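Putative tryptophan halogenase (Xanthomonas campestris pv. campestris, PDB 6Y1W) probably acts as a flavin-dependent halogenase, using FAD-linked, monooxygenase-type chemistry to chlorinate or brominate an aromatic substrate. Local coordinates at residues Thr264-Arg276 / Tyr396-Arg408. Sequence-based numbering, arbitrary orientation.
Sequences TRARADRAGWMWR and YHATDRRDTAFWR. With BUD ((2S,3S)-butane-2,3-diol), chain J; BUD ((2S,3S)-butane-2,3-diol), chain I.
W407 meets the D269–G272 turn with its indole edge, and T404 adds a second bond to the same turn. Followed outward, W407 CB leads to a CG anti to its own carbonyl carbon (chi1 -71°), which carries the ring across to the turn. W407 CD1 comes first, 3.5 Å from R270 O. W407 NE1 then donates to D269 O at 2.9 Å, a nearly straight bond (160° at the hydrogen) lying in both the indole and the carbonyl plane. W407 CZ2, farther round the ring, packs 3.9 Å from A268 CB. The ring lies between F406 CD2, centred over one face, and R401 CD, nearer the rim of the other; W407 NE1 in turn sits over the centre of the R401 guanidinium. R401 is held side-on by D403, NE to OD1 and NH2 to OD2, each through a syn lone pair, while R401 NH2 also donates to O2 of the chain J butanediol at 2.9 Å, in a pocket shared with A268, D269 and R270. T404 OG1 gives its proton to R270 O (2.9 Å) and accepts from W407 N, so one hydroxyl N-caps helix 405-412 and ties it to the turn. F406 presents a ring face to A271, a CH-pi contact with A271 CA 3.8 Å from the F406 centroid and 18° off the normal. Y396 OH approaches the edge of W273 at CD1 (3.2 Å); both polar ends bond to E344. The turn links antiparallel strands 263-268 and 272-278 as a beta-hairpin. It abuts the start of helix 405-412, while strand 272-278, through W273, meets the end of helix 371-397 at Y396; strand 91-99 runs alongside, where H96 O takes R401 NH1.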
# COMPACT_ATOMS: atom_id res chain seq x y z
N THR A 264 25.05 -2.95 11.28
CA THR A 264 25.52 -1.59 11.50
C THR A 264 25.30 -1.29 12.97
O THR A 264 24.27 -1.69 13.52
CB THR A 264 24.72 -0.63 10.62
OG1 THR A 264 25.03 -0.87 9.24
CG2 THR A 264 24.99 0.83 11.02
N ARG A 265 26.25 -0.61 13.61
CA ARG A 265 26.07 -0.24 15.01
C ARG A 265 25.68 1.23 15.10
O ARG A 265 26.30 2.07 14.44
CB ARG A 265 27.34 -0.52 15.82
CG ARG A 265 27.10 -0.46 17.34
CD ARG A 265 28.36 -0.92 18.06
NE ARG A 265 29.37 0.13 18.09
CZ ARG A 265 30.64 -0.06 18.41
NH1 ARG A 265 31.06 -1.29 18.71
NH2 ARG A 265 31.48 0.98 18.43
N ALA A 266 24.65 1.52 15.91
CA ALA A 266 24.19 2.89 16.17
C ALA A 266 24.23 3.09 17.68
O ALA A 266 23.30 2.67 18.39
CB ALA A 266 22.76 3.09 15.65
N ARG A 267 25.30 3.72 18.18
CA ARG A 267 25.54 3.78 19.62
C ARG A 267 25.26 5.19 20.10
O ARG A 267 26.04 6.11 19.83
CB ARG A 267 26.97 3.38 19.94
CG ARG A 267 27.27 3.48 21.47
CD ARG A 267 28.73 3.08 21.74
NE ARG A 267 28.83 1.63 21.65
CZ ARG A 267 29.98 0.96 21.75
NH1 ARG A 267 31.12 1.64 21.94
NH2 ARG A 267 29.98 -0.36 21.69
N ALA A 268 24.18 5.35 20.88
CA ALA A 268 23.83 6.68 21.38
C ALA A 268 24.80 7.11 22.48
O ALA A 268 25.33 6.30 23.22
CB ALA A 268 22.41 6.67 21.94
N ASP A 269 25.02 8.43 22.55
CA ASP A 269 25.88 9.02 23.57
C ASP A 269 25.09 10.14 24.25
O ASP A 269 23.87 10.04 24.37
CB ASP A 269 27.20 9.52 22.95
CG ASP A 269 28.31 9.63 23.99
OD1 ASP A 269 28.84 8.57 24.41
OD2 ASP A 269 28.61 10.78 24.40
N ARG A 270 25.76 11.19 24.71
CA ARG A 270 25.08 12.23 25.51
C ARG A 270 24.27 13.18 24.67
O ARG A 270 23.23 13.69 25.13
CB ARG A 270 26.11 13.06 26.30
CG ARG A 270 26.88 12.28 27.34
CD ARG A 270 28.00 13.21 27.90
NE ARG A 270 27.45 14.49 28.37
CZ ARG A 270 26.82 14.65 29.54
NH1 ARG A 270 26.65 13.64 30.38
NH2 ARG A 270 26.36 15.86 29.85
N ALA A 271 24.72 13.49 23.44
CA ALA A 271 24.09 14.52 22.60
C ALA A 271 24.22 14.13 21.13
O ALA A 271 24.31 14.98 20.23
CB ALA A 271 24.71 15.90 22.85
N GLY A 272 24.12 12.83 20.87
CA GLY A 272 24.24 12.33 19.51
C GLY A 272 24.46 10.83 19.55
O GLY A 272 24.16 10.18 20.55
N TRP A 273 24.99 10.30 18.45
CA TRP A 273 25.17 8.87 18.35
C TRP A 273 26.28 8.57 17.36
O TRP A 273 26.66 9.42 16.55
CB TRP A 273 23.86 8.18 17.95
CG TRP A 273 23.39 8.50 16.55
CD1 TRP A 273 22.65 9.57 16.18
CD2 TRP A 273 23.62 7.73 15.37
NE1 TRP A 273 22.43 9.57 14.81
CE2 TRP A 273 23.00 8.43 14.30
CE3 TRP A 273 24.28 6.53 15.10
CZ2 TRP A 273 23.04 7.95 12.98
CZ3 TRP A 273 24.32 6.06 13.80
CH2 TRP A 273 23.70 6.76 12.75
N MET A 274 26.80 7.33 17.42
CA MET A 274 27.95 6.96 16.60
C MET A 274 27.59 5.78 15.72
O MET A 274 26.96 4.83 16.18
CB MET A 274 29.14 6.57 17.48
CG MET A 274 29.84 7.78 18.14
SD MET A 274 30.86 7.13 19.52
CE MET A 274 29.70 6.86 20.87
N TRP A 275 28.02 5.81 14.45
CA TRP A 275 27.90 4.62 13.62
C TRP A 275 29.21 3.85 13.55
O TRP A 275 30.31 4.41 13.65
CB TRP A 275 27.48 4.96 12.18
CG TRP A 275 28.50 5.59 11.25
CD1 TRP A 275 29.49 4.95 10.51
CD2 TRP A 275 28.55 6.97 10.86
NE1 TRP A 275 30.17 5.87 9.72
CE2 TRP A 275 29.63 7.12 9.94
CE3 TRP A 275 27.82 8.11 11.23
CZ2 TRP A 275 29.94 8.34 9.35
CZ3 TRP A 275 28.15 9.32 10.66
CH2 TRP A 275 29.22 9.44 9.75
N ARG A 276 29.08 2.54 13.32
CA ARG A 276 30.21 1.66 13.03
C ARG A 276 29.76 0.70 11.95
O ARG A 276 28.74 0.03 12.13
CB ARG A 276 30.66 0.92 14.30
CG ARG A 276 32.02 0.26 14.10
CD ARG A 276 32.66 -0.20 15.42
NE ARG A 276 34.00 -0.78 15.16
CZ ARG A 276 34.21 -2.06 14.84
NH1 ARG A 276 33.20 -2.91 14.76
NH2 ARG A 276 35.46 -2.51 14.62
N TYR A 396 14.49 9.24 18.69
CA TYR A 396 14.89 10.22 19.69
C TYR A 396 13.81 10.42 20.75
O TYR A 396 14.14 10.69 21.91
CB TYR A 396 15.19 11.57 19.03
CG TYR A 396 16.51 11.56 18.31
CD1 TYR A 396 17.70 11.69 19.01
CD2 TYR A 396 16.59 11.43 16.91
CE1 TYR A 396 18.93 11.71 18.38
CE2 TYR A 396 17.84 11.43 16.27
CZ TYR A 396 18.99 11.59 17.02
OH TYR A 396 20.23 11.62 16.44
N HIS A 397 12.53 10.31 20.37
CA HIS A 397 11.44 10.64 21.28
C HIS A 397 11.08 9.50 22.21
O HIS A 397 10.69 9.75 23.36
CB HIS A 397 10.18 11.05 20.48
CG HIS A 397 9.10 11.68 21.32
ND1 HIS A 397 9.31 12.83 22.05
CD2 HIS A 397 7.79 11.34 21.50
CE1 HIS A 397 8.17 13.19 22.63
NE2 HIS A 397 7.24 12.31 22.32
N ALA A 398 11.18 8.26 21.74
CA ALA A 398 10.86 7.09 22.57
C ALA A 398 12.10 6.72 23.37
O ALA A 398 12.97 5.98 22.91
CB ALA A 398 10.37 5.94 21.70
N THR A 399 12.24 7.28 24.58
CA THR A 399 13.44 6.99 25.36
C THR A 399 13.11 7.15 26.82
O THR A 399 12.26 7.99 27.18
CB THR A 399 14.64 7.89 25.00
OG1 THR A 399 15.75 7.50 25.81
CG2 THR A 399 14.33 9.39 25.23
N ASP A 400 13.76 6.34 27.66
CA ASP A 400 13.73 6.52 29.11
C ASP A 400 14.78 7.52 29.59
O ASP A 400 14.76 7.91 30.78
CB ASP A 400 13.97 5.20 29.85
CG ASP A 400 12.89 4.17 29.61
OD1 ASP A 400 11.77 4.52 29.17
OD2 ASP A 400 13.17 3.00 29.89
N ARG A 401 15.67 7.95 28.71
CA ARG A 401 16.80 8.77 29.13
C ARG A 401 16.36 10.16 29.57
O ARG A 401 15.64 10.85 28.84
CB ARG A 401 17.82 8.87 28.00
CG ARG A 401 18.45 7.50 27.69
CD ARG A 401 19.66 7.64 26.74
NE ARG A 401 20.79 8.36 27.33
CZ ARG A 401 22.03 8.36 26.81
NH1 ARG A 401 22.28 7.66 25.70
NH2 ARG A 401 23.00 9.08 27.38
N ARG A 402 16.86 10.58 30.74
CA ARG A 402 16.72 11.96 31.20
C ARG A 402 18.06 12.47 31.72
O ARG A 402 18.11 13.45 32.48
CB ARG A 402 15.64 12.08 32.29
CG ARG A 402 14.29 11.50 31.89
CD ARG A 402 13.58 12.34 30.83
NE ARG A 402 12.22 11.86 30.62
CZ ARG A 402 11.86 10.89 29.78
NH1 ARG A 402 10.58 10.54 29.69
NH2 ARG A 402 12.79 10.28 29.03
N ASP A 403 19.15 11.83 31.31
CA ASP A 403 20.44 12.07 31.94
C ASP A 403 21.20 13.25 31.36
O ASP A 403 22.23 13.61 31.93
CB ASP A 403 21.33 10.83 31.87
CG ASP A 403 21.50 10.28 30.43
OD1 ASP A 403 20.51 9.71 29.92
OD2 ASP A 403 22.59 10.43 29.83
N THR A 404 20.78 13.82 30.22
CA THR A 404 21.36 15.04 29.69
C THR A 404 20.22 15.93 29.23
O THR A 404 19.07 15.46 29.03
CB THR A 404 22.32 14.81 28.50
OG1 THR A 404 21.54 14.39 27.36
CG2 THR A 404 23.37 13.76 28.83
N ALA A 405 20.51 17.23 29.11
CA ALA A 405 19.51 18.17 28.61
C ALA A 405 19.04 17.76 27.21
O ALA A 405 17.85 17.87 26.88
CB ALA A 405 20.08 19.59 28.58
N PHE A 406 19.97 17.27 26.39
CA PHE A 406 19.64 16.77 25.06
C PHE A 406 18.55 15.70 25.12
O PHE A 406 17.51 15.81 24.46
CB PHE A 406 20.91 16.21 24.39
CG PHE A 406 20.66 15.58 23.03
CD1 PHE A 406 20.69 16.35 21.89
CD2 PHE A 406 20.46 14.23 22.94
CE1 PHE A 406 20.47 15.75 20.63
CE2 PHE A 406 20.24 13.59 21.70
CZ PHE A 406 20.26 14.38 20.53
N TRP A 407 18.73 14.68 25.96
CA TRP A 407 17.71 13.63 26.02
C TRP A 407 16.41 14.11 26.66
O TRP A 407 15.33 13.67 26.28
CB TRP A 407 18.25 12.39 26.76
CG TRP A 407 19.27 11.70 25.90
CD1 TRP A 407 20.63 11.60 26.15
CD2 TRP A 407 19.05 11.08 24.62
NE1 TRP A 407 21.24 10.91 25.10
CE2 TRP A 407 20.29 10.61 24.15
CE3 TRP A 407 17.91 10.86 23.83
CZ2 TRP A 407 20.44 9.92 22.93
CZ3 TRP A 407 18.06 10.15 22.59
CH2 TRP A 407 19.31 9.72 22.17
N ARG A 408 16.49 14.98 27.68
CA ARG A 408 15.25 15.51 28.25
C ARG A 408 14.47 16.29 27.21
O ARG A 408 13.23 16.21 27.16
CB ARG A 408 15.56 16.41 29.46
CG ARG A 408 16.08 15.61 30.67
CD ARG A 408 16.18 16.53 31.92
NE ARG A 408 17.19 17.60 31.83
CZ ARG A 408 18.49 17.49 32.10
NH1 ARG A 408 19.04 16.31 32.42
NH2 ARG A 408 19.27 18.57 32.04
C1 BUD J . 28.06 6.29 28.64
O1 BUD J . 28.08 8.68 28.10
C2 BUD J . 27.65 7.41 27.68
O2 BUD J . 25.81 8.69 26.99
C3 BUD J . 26.13 7.50 27.64
C4 BUD J . 25.54 6.35 26.82
C1 BUD I . 30.15 15.50 22.56
O1 BUD I . 29.07 14.49 24.40
C2 BUD I . 28.86 14.87 23.07
O2 BUD I . 27.63 12.84 22.86
C3 BUD I . 28.57 13.64 22.22
C4 BUD I . 27.98 14.07 20.88